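Local structure of Pab-dependent poly(a)-specific ribonuclease subunit PAN2 (Neurospora crassa, 4CZX) at residues W104-M117 with L128-V141. The protein probably serves, through a chain whose N-terminal WD40 domain is described here, as the catalytic subunit of the PAN deadenylation complex that shortens mRNA poly(A) tails. Numbering follows the deposited sequence. Where two conformers were deposited one is given.
Sequences WSIRHESMQDLRAM and LVAGWQNKMLVIDV. With PO4 (phosphate ion), chain D.
Strands 114-117 and 128-131 pair antiparallel, the ladder broken by a classic beta bulge where Arg115 and Ala116 both donate their backbone N-H to Ala130 O, with Arg115 N at 2.8 Å nearly straight (175°). The key side chain is Gln133, which reaches extended beyond CG into the loop before strand 114-117. Its OE1 accepts from two successive amides, Gln112 N at 2.8 Å and Asp113 N at 2.9 Å, while NE2 donates to Ser110 O and, within its own amide plane, to Lys135 O. Cut back to alanine, this position would probably leave those amides and both carbonyls without these partners, and the loop freer to shift. Farther out, Arg115 bends at chi2 (-63°) and lays its guanidinium over one face of the Trp132 indole, a cation-pi stack with CZ 3.9 Å from the five-membered ring centroid. A side-on salt bridge from Asp113 (NE to OD1, reached from above the carboxylate plane, and NH2 to OD2) limits its rotation over the ring. Leu137 CD2 makes a CH-pi contact over one face of the His108 ring, 3.5 Å from ND1, and Ile106 CD1 meets Ile139 CG2 tip to tip at 3.7 Å. Trp104 NE1 donates to Val141 O. The contact thus joins the outer strand 102-106 of one propeller blade to the next blade, 114-151; Val93, on strand 93-96 of the preceding blade, packs on Met111 and Ile139, while Glu149 OE2 of strand 145-151 salt-bridges Lys135 NZ and hydrogen-bonds Ser110 OG.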
ATOM      1  N   TRP A 104      17.266   2.589  21.180  1.00 31.52           N
ATOM      2  CA  TRP A 104      18.211   1.822  20.363  1.00 33.48           C
ATOM      3  C   TRP A 104      17.694   0.451  19.934  1.00 30.04           C
ATOM      4  O   TRP A 104      16.654  -0.029  20.391  1.00 28.31           O
ATOM      5  CB  TRP A 104      19.572   1.656  21.067  1.00 33.21           C
ATOM      6  CG  TRP A 104      19.601   1.165  22.526  1.00 31.15           C
ATOM      7  CD1 TRP A 104      19.921   1.915  23.624  1.00 30.43           C
ATOM      8  CD2 TRP A 104      19.366  -0.173  23.013  1.00 32.10           C
ATOM      9  NE1 TRP A 104      19.883   1.141  24.761  1.00 31.68           N
ATOM     10  CE2 TRP A 104      19.542  -0.142  24.418  1.00 31.28           C
ATOM     11  CE3 TRP A 104      19.017  -1.390  22.405  1.00 27.67           C
ATOM     12  CZ2 TRP A 104      19.380  -1.273  25.222  1.00 31.04           C
ATOM     13  CZ3 TRP A 104      18.854  -2.515  23.209  1.00 28.86           C
ATOM     14  CH2 TRP A 104      19.036  -2.447  24.605  1.00 25.02           C
ATOM     15  N   SER A 105      18.434  -0.167  19.024  1.00 26.44           N
ATOM     16  CA  SER A 105      18.032  -1.438  18.437  1.00 27.25           C
ATOM     17  C   SER A 105      19.269  -2.297  18.244  1.00 29.37           C
ATOM     18  O   SER A 105      20.237  -1.869  17.621  1.00 30.71           O
ATOM     19  CB  SER A 105      17.305  -1.209  17.102  1.00 36.08           C
ATOM     20  OG  SER A 105      16.877  -2.439  16.533  1.00 44.28           O
ATOM     21  N   ILE A 106      19.257  -3.500  18.808  1.00 28.95           N
ATOM     22  CA  ILE A 106      20.392  -4.386  18.673  1.00 31.07           C
ATOM     23  C   ILE A 106      19.923  -5.703  18.056  1.00 26.73           C
ATOM     24  O   ILE A 106      19.069  -6.397  18.605  1.00 30.59           O
ATOM     25  CB  ILE A 106      21.085  -4.640  20.035  1.00 29.17           C
ATOM     26  CG1 ILE A 106      21.581  -3.315  20.633  1.00 30.56           C
ATOM     27  CG2 ILE A 106      22.238  -5.614  19.869  1.00 32.12           C
ATOM     28  CD1 ILE A 106      22.224  -3.450  22.015  1.00 27.65           C
ATOM     29  N   ARG A 107      20.469  -6.022  16.890  1.00 28.18           N
ATOM     30  CA  ARG A 107      20.116  -7.252  16.193  1.00 32.57           C
ATOM     31  C   ARG A 107      21.418  -7.947  15.832  1.00 35.78           C
ATOM     32  O   ARG A 107      21.908  -7.843  14.705  1.00 32.11           O
ATOM     33  CB  ARG A 107      19.262  -6.966  14.953  1.00 33.55           C
ATOM     34  CG  ARG A 107      18.551  -8.207  14.398  1.00 33.64           C
ATOM     35  CD  ARG A 107      17.698  -7.918  13.159  1.00 38.42           C
ATOM     36  NE  ARG A 107      17.029  -9.147  12.732  1.00 35.15           N
ATOM     37  CZ  ARG A 107      15.861  -9.573  13.217  1.00 30.63           C
ATOM     38  NH1 ARG A 107      15.205  -8.854  14.119  1.00 28.41           N
ATOM     39  NH2 ARG A 107      15.347 -10.722  12.799  1.00 27.66           N
ATOM     40  N   HIS A 108      21.983  -8.628  16.823  1.00 31.90           N
ATOM     41  CA  HIS A 108      23.309  -9.238  16.738  1.00 32.67           C
ATOM     42  C   HIS A 108      23.205 -10.648  16.145  1.00 32.77           C
ATOM     43  O   HIS A 108      22.208 -11.340  16.370  1.00 30.37           O
ATOM     44  CB  HIS A 108      23.932  -9.260  18.143  1.00 31.77           C
ATOM     45  CG  HIS A 108      25.378  -9.636  18.184  1.00 34.20           C
ATOM     46  ND1 HIS A 108      25.811 -10.946  18.147  1.00 38.04           N
ATOM     47  CD2 HIS A 108      26.490  -8.877  18.321  1.00 38.67           C
ATOM     48  CE1 HIS A 108      27.129 -10.974  18.232  1.00 36.82           C
ATOM     49  NE2 HIS A 108      27.565  -9.732  18.341  1.00 39.30           N
ATOM     50  N   GLU A 109      24.221 -11.064  15.385  1.00 30.62           N
ATOM     51  CA  GLU A 109      24.231 -12.388  14.754  1.00 38.16           C
ATOM     52  C   GLU A 109      24.114 -13.534  15.752  1.00 35.15           C
ATOM     53  O   GLU A 109      23.597 -14.589  15.417  1.00 36.81           O
ATOM     54  CB  GLU A 109      25.502 -12.582  13.928  1.00 42.96           C
ATOM     55  CG  GLU A 109      25.556 -11.743  12.668  1.00 61.24           C
ATOM     56  CD  GLU A 109      26.792 -12.034  11.828  1.00 76.14           C
ATOM     57  OE1 GLU A 109      27.489 -13.038  12.113  1.00 78.14           O
ATOM     58  OE2 GLU A 109      27.067 -11.252  10.887  1.00 80.00           O
ATOM     59  N   SER A 110      24.593 -13.330  16.973  1.00 37.93           N
ATOM     60  CA  SER A 110      24.555 -14.388  17.981  1.00 33.46           C
ATOM     61  C   SER A 110      23.213 -14.431  18.701  1.00 35.06           C
ATOM     62  O   SER A 110      23.006 -15.250  19.594  1.00 38.44           O
ATOM     63  CB  SER A 110      25.684 -14.205  18.993  1.00 37.42           C
ATOM     64  OG  SER A 110      26.949 -14.389  18.377  1.00 42.05           O
ATOM     65  N   MET A 111      22.303 -13.542  18.320  1.00 30.75           N
ATOM     66  CA  MET A 111      20.949 -13.581  18.855  1.00 25.23           C
ATOM     67  C   MET A 111      20.095 -14.480  17.973  1.00 29.81           C
ATOM     68  O   MET A 111      19.467 -14.016  17.022  1.00 34.21           O
ATOM     69  CB  MET A 111      20.352 -12.170  18.943  1.00 28.40           C
ATOM     70  CG  MET A 111      21.127 -11.253  19.849  1.00 27.69           C
ATOM     71  SD  MET A 111      20.504  -9.556  19.806  1.00 29.68           S
ATOM     72  CE  MET A 111      21.476  -8.804  21.110  1.00 29.21           C
ATOM     73  N   GLN A 112      20.084 -15.775  18.293  1.00 31.37           N
ATOM     74  CA  GLN A 112      19.385 -16.751  17.465  1.00 32.31           C
ATOM     75  C   GLN A 112      18.062 -17.185  18.074  1.00 26.62           C
ATOM     76  O   GLN A 112      17.080 -17.370  17.358  1.00 31.51           O
ATOM     77  CB  GLN A 112      20.277 -17.966  17.212  1.00 32.93           C
ATOM     78  CG  GLN A 112      21.386 -17.684  16.206  1.00 45.70           C
ATOM     79  CD  GLN A 112      20.857 -17.063  14.909  1.00 59.49           C
ATOM     80  OE1 GLN A 112      19.918 -17.577  14.291  1.00 58.28           O
ATOM     81  NE2 GLN A 112      21.458 -15.945  14.498  1.00 62.25           N
ATOM     82  N   ASP A 113      18.041 -17.378  19.388  1.00 25.76           N
ATOM     83  CA  ASP A 113      16.804 -17.703  20.082  1.00 30.73           C
ATOM     84  C   ASP A 113      16.882 -17.239  21.536  1.00 29.49           C
ATOM     85  O   ASP A 113      16.887 -18.057  22.465  1.00 25.18           O
ATOM     86  CB  ASP A 113      16.512 -19.206  20.002  1.00 31.41           C
ATOM     87  CG  ASP A 113      15.098 -19.549  20.449  1.00 32.98           C
ATOM     88  OD1 ASP A 113      14.296 -18.616  20.667  1.00 31.49           O
ATOM     89  OD2 ASP A 113      14.778 -20.747  20.579  1.00 29.57           O
ATOM     90  N   LEU A 114      16.963 -15.919  21.719  1.00 26.26           N
ATOM     91  CA  LEU A 114      16.986 -15.313  23.053  1.00 26.00           C
ATOM     92  C   LEU A 114      15.681 -15.557  23.785  1.00 26.40           C
ATOM     93  O   LEU A 114      14.623 -15.524  23.166  1.00 26.32           O
ATOM     94  CB  LEU A 114      17.222 -13.801  22.956  1.00 19.63           C
ATOM     95  CG  LEU A 114      18.497 -13.326  22.264  1.00 24.93           C
ATOM     96  CD1 LEU A 114      18.505 -11.806  22.259  1.00 25.90           C
ATOM     97  CD2 LEU A 114      19.715 -13.861  22.987  1.00 27.42           C
ATOM     98  N   ARG A 115      15.751 -15.775  25.098  1.00 22.98           N
ATOM     99  CA  ARG A 115      14.558 -16.060  25.896  1.00 22.51           C
ATOM    100  C   ARG A 115      14.461 -15.236  27.171  1.00 24.01           C
ATOM    101  O   ARG A 115      13.385 -15.126  27.776  1.00 23.93           O
ATOM    102  CB  ARG A 115      14.520 -17.547  26.281  1.00 23.62           C
ATOM    103  CG  ARG A 115      14.396 -18.509  25.095  1.00 22.77           C
ATOM    104  CD  ARG A 115      13.094 -18.308  24.333  1.00 21.15           C
ATOM    105  NE  ARG A 115      13.021 -19.254  23.208  1.00 24.66           N
ATOM    106  CZ  ARG A 115      12.534 -20.493  23.295  1.00 25.49           C
ATOM    107  NH1 ARG A 115      12.051 -20.952  24.446  1.00 26.58           N
ATOM    108  NH2 ARG A 115      12.528 -21.284  22.220  1.00 26.77           N
ATOM    109  N   ALA A 116      15.591 -14.672  27.596  1.00 22.07           N
ATOM    110  CA  ALA A 116      15.674 -14.096  28.916  1.00 22.19           C
ATOM    111  C   ALA A 116      16.736 -13.025  29.012  1.00 23.73           C
ATOM    112  O   ALA A 116      17.769 -13.073  28.345  1.00 26.06           O
ATOM    113  CB  ALA A 116      15.964 -15.197  29.963  1.00 23.44           C
ATOM    114  N   MET A 117      16.490 -12.077  29.891  1.00 20.76           N
ATOM    115  CA  MET A 117      17.541 -11.146  30.251  1.00 21.09           C
ATOM    116  C   MET A 117      17.389 -10.617  31.653  1.00 23.14           C
ATOM    117  O   MET A 117      16.305 -10.674  32.249  1.00 24.41           O
ATOM    118  CB  MET A 117      17.563  -9.998  29.280  1.00 24.35           C
ATOM    119  CG  MET A 117      16.328  -9.277  29.313  1.00 27.71           C
ATOM    120  SD  MET A 117      16.601  -7.963  28.156  1.00 70.53           S
ATOM    121  CE  MET A 117      14.987  -7.452  28.224  1.00 13.11           C
ATOM    122  N   LEU A 128      22.367  -8.769  30.877  1.00 26.26           N
ATOM    123  CA  LEU A 128      22.802 -10.047  30.331  1.00 27.53           C
ATOM    124  C   LEU A 128      21.642 -10.635  29.545  1.00 22.77           C
ATOM    125  O   LEU A 128      20.514 -10.632  30.033  1.00 25.83           O
ATOM    126  CB  LEU A 128      23.228 -10.992  31.454  1.00 23.32           C
ATOM    127  CG  LEU A 128      23.549 -12.438  31.063  1.00 22.95           C
ATOM    128  CD1 LEU A 128      24.847 -12.530  30.265  1.00 28.22           C
ATOM    129  CD2 LEU A 128      23.623 -13.320  32.322  1.00 23.36           C
ATOM    130  N   VAL A 129      21.888 -11.130  28.334  1.00 23.26           N
ATOM    131  CA  VAL A 129      20.801 -11.742  27.583  1.00 21.22           C
ATOM    132  C   VAL A 129      21.239 -13.137  27.158  1.00 25.82           C
ATOM    133  O   VAL A 129      22.411 -13.375  26.859  1.00 29.01           O
ATOM    134  CB  VAL A 129      20.354 -10.896  26.344  1.00 28.09           C
ATOM    135  CG1 VAL A 129      20.073  -9.428  26.747  1.00 26.47           C
ATOM    136  CG2 VAL A 129      21.358 -10.979  25.209  1.00 27.77           C
ATOM    137  N   ALA A 130      20.291 -14.062  27.179  1.00 23.02           N
ATOM    138  CA  ALA A 130      20.567 -15.470  26.903  1.00 24.52           C
ATOM    139  C   ALA A 130      19.303 -16.148  26.407  1.00 27.19           C
ATOM    140  O   ALA A 130      18.231 -15.539  26.369  1.00 26.06           O
ATOM    141  CB  ALA A 130      21.098 -16.174  28.156  1.00 26.22           C
ATOM    142  N   GLY A 131      19.418 -17.413  26.022  1.00 25.86           N
ATOM    143  CA  GLY A 131      18.241 -18.146  25.621  1.00 26.53           C
ATOM    144  C   GLY A 131      18.550 -19.587  25.293  1.00 29.87           C
ATOM    145  O   GLY A 131      19.468 -20.191  25.853  1.00 27.53           O
ATOM    146  N   TRP A 132      17.787 -20.141  24.360  1.00 28.55           N
ATOM    147  CA  TRP A 132      17.976 -21.537  23.994  1.00 28.58           C
ATOM    148  C   TRP A 132      19.027 -21.594  22.885  1.00 29.24           C
ATOM    149  O   TRP A 132      18.729 -21.863  21.728  1.00 31.66           O
ATOM    150  CB  TRP A 132      16.647 -22.173  23.575  1.00 27.47           C
ATOM    151  CG  TRP A 132      15.664 -22.319  24.723  1.00 27.00           C
ATOM    152  CD1 TRP A 132      15.720 -21.698  25.945  1.00 31.35           C
ATOM    153  CD2 TRP A 132      14.498 -23.150  24.756  1.00 28.27           C
ATOM    154  NE1 TRP A 132      14.651 -22.081  26.724  1.00 26.10           N
ATOM    155  CE2 TRP A 132      13.886 -22.968  26.016  1.00 26.50           C
ATOM    156  CE3 TRP A 132      13.900 -24.021  23.831  1.00 26.81           C
ATOM    157  CZ2 TRP A 132      12.714 -23.633  26.380  1.00 26.94           C
ATOM    158  CZ3 TRP A 132      12.737 -24.671  24.190  1.00 31.92           C
ATOM    159  CH2 TRP A 132      12.155 -24.477  25.454  1.00 30.17           C
ATOM    160  N   GLN A 133      20.263 -21.318  23.281  1.00 32.19           N
ATOM    161  CA  GLN A 133      21.403 -21.195  22.387  1.00 31.79           C
ATOM    162  C   GLN A 133      22.635 -21.224  23.275  1.00 31.70           C
ATOM    163  O   GLN A 133      22.521 -21.057  24.493  1.00 34.07           O
ATOM    164  CB  GLN A 133      21.342 -19.897  21.576  1.00 30.64           C
ATOM    165  CG  GLN A 133      21.267 -18.651  22.450  1.00 26.63           C
ATOM    166  CD  GLN A 133      21.344 -17.363  21.642  1.00 29.89           C
ATOM    167  OE1 GLN A 133      20.594 -17.177  20.684  1.00 31.49           O
ATOM    168  NE2 GLN A 133      22.263 -16.474  22.018  1.00 27.81           N
ATOM    169  N   ASN A 134      23.813 -21.405  22.694  1.00 33.12           N
ATOM    170  CA  ASN A 134      24.988 -21.605  23.533  0.70 38.06           C
ATOM    171  C   ASN A 134      25.897 -20.381  23.615  1.00 37.02           C
ATOM    172  O   ASN A 134      27.066 -20.479  23.981  1.00 39.15           O
ATOM    173  CB  ASN A 134      25.752 -22.835  23.050  0.70 39.81           C
ATOM    174  CG  ASN A 134      24.949 -24.111  23.232  0.70 44.87           C
ATOM    175  OD1 ASN A 134      24.541 -24.744  22.260  0.70 50.98           O
ATOM    176  ND2 ASN A 134      24.709 -24.487  24.488  0.70 41.74           N
ATOM    177  N   LYS A 135      25.328 -19.221  23.297  1.00 32.21           N
ATOM    178  CA  LYS A 135      25.998 -17.951  23.514  1.00 36.33           C
ATOM    179  C   LYS A 135      25.157 -17.063  24.417  1.00 34.69           C
ATOM    180  O   LYS A 135      23.929 -17.149  24.405  1.00 30.98           O
ATOM    181  CB  LYS A 135      26.256 -17.216  22.197  1.00 37.71           C
ATOM    182  CG  LYS A 135      27.573 -17.550  21.519  1.00 47.40           C
ATOM    183  CD  LYS A 135      27.404 -18.649  20.495  1.00 60.84           C
ATOM    184  CE  LYS A 135      28.487 -18.575  19.421  1.00 65.78           C
ATOM    185  NZ  LYS A 135      28.258 -17.453  18.460  1.00 62.16           N
ATOM    186  N   MET A 136      25.829 -16.235  25.214  1.00 31.91           N
ATOM    187  CA  MET A 136      25.169 -15.150  25.938  0.70 31.12           C
ATOM    188  C   MET A 136      25.804 -13.832  25.526  1.00 32.16           C
ATOM    189  O   MET A 136      26.955 -13.801  25.095  1.00 35.70           O
ATOM    190  CB  MET A 136      25.282 -15.333  27.456  0.70 30.19           C
ATOM    191  CG  MET A 136      24.791 -16.680  27.969  0.70 29.54           C
ATOM    192  SD  MET A 136      24.728 -16.722  29.773  0.70 31.48           S
ATOM    193  CE  MET A 136      26.472 -16.583  30.181  0.70 27.98           C
ATOM    194  N   LEU A 137      25.055 -12.740  25.653  1.00 29.93           N
ATOM    195  CA  LEU A 137      25.590 -11.430  25.310  0.50 27.19           C
ATOM    196  C   LEU A 137      25.402 -10.453  26.452  1.00 27.87           C
ATOM    197  O   LEU A 137      24.372 -10.458  27.126  1.00 28.99           O
ATOM    198  CB  LEU A 137      24.928 -10.870  24.046  0.50 27.94           C
ATOM    199  CG  LEU A 137      25.089 -11.694  22.771  0.50 30.44           C
ATOM    200  CD1 LEU A 137      23.843 -12.530  22.520  0.50 31.34           C
ATOM    201  CD2 LEU A 137      25.393 -10.780  21.593  0.50 31.00           C
ATOM    202  N   VAL A 138      26.413  -9.624  26.660  1.00 27.25           N
ATOM    203  CA  VAL A 138      26.356  -8.552  27.637  1.00 24.72           C
ATOM    204  C   VAL A 138      26.146  -7.227  26.882  1.00 28.34           C
ATOM    205  O   VAL A 138      26.877  -6.918  25.941  1.00 30.61           O
ATOM    206  CB  VAL A 138      27.638  -8.499  28.489  1.00 26.66           C
ATOM    207  CG1 VAL A 138      27.494  -7.457  29.570  1.00 30.52           C
ATOM    208  CG2 VAL A 138      27.933  -9.869  29.109  1.00 29.88           C
ATOM    209  N   ILE A 139      25.138  -6.461  27.290  1.00 27.21           N
ATOM    210  CA  ILE A 139      24.780  -5.214  26.605  1.00 29.98           C
ATOM    211  C   ILE A 139      24.903  -3.998  27.522  1.00 32.77           C
ATOM    212  O   ILE A 139      24.374  -3.999  28.642  1.00 27.37           O
ATOM    213  CB  ILE A 139      23.333  -5.287  26.042  1.00 29.91           C
ATOM    214  CG1 ILE A 139      23.276  -6.273  24.871  1.00 28.11           C
ATOM    215  CG2 ILE A 139      22.836  -3.909  25.612  1.00 31.76           C
ATOM    216  CD1 ILE A 139      21.860  -6.686  24.442  1.00 26.23           C
ATOM    217  N   ASP A 140      25.622  -2.980  27.043  1.00 30.25           N
ATOM    218  CA  ASP A 140      25.687  -1.665  27.682  1.00 31.39           C
ATOM    219  C   ASP A 140      24.388  -0.941  27.360  1.00 32.82           C
ATOM    220  O   ASP A 140      24.132  -0.599  26.204  1.00 33.79           O
ATOM    221  CB  ASP A 140      26.901  -0.868  27.178  1.00 32.00           C
ATOM    222  CG  ASP A 140      27.090   0.483  27.894  1.00 36.58           C
ATOM    223  OD1 ASP A 140      26.106   1.124  28.328  1.00 37.07           O
ATOM    224  OD2 ASP A 140      28.251   0.923  27.989  1.00 43.04           O
ATOM    225  N   VAL A 141      23.576  -0.717  28.386  1.00 28.17           N
ATOM    226  CA  VAL A 141      22.250  -0.133  28.222  1.00 27.46           C
ATOM    227  C   VAL A 141      22.333   1.361  27.876  1.00 32.35           C
ATOM    228  O   VAL A 141      21.472   1.904  27.176  1.00 31.91           O
ATOM    229  CB  VAL A 141      21.407  -0.363  29.503  1.00 26.80           C
ATOM    230  CG1 VAL A 141      20.069   0.330  29.418  1.00 28.43           C
ATOM    231  CG2 VAL A 141      21.184  -1.892  29.703  1.00 23.32           C
TER
HETATM  232  P   PO4 D 401      17.899 -11.432   9.791  0.50 51.25           P
HETATM  233  O1  PO4 D 401      18.753 -12.676   9.882  0.50 53.98           O
HETATM  234  O2  PO4 D 401      16.484 -11.785  10.185  0.50 50.07           O
HETATM  235  O3  PO4 D 401      18.451 -10.372  10.714  0.50 48.55           O
HETATM  236  O4  PO4 D 401      17.919 -10.902   8.374  0.50 48.72           O
HETATM  237  O   HOH W   1      16.524 -22.654  20.081  1.00 33.79           O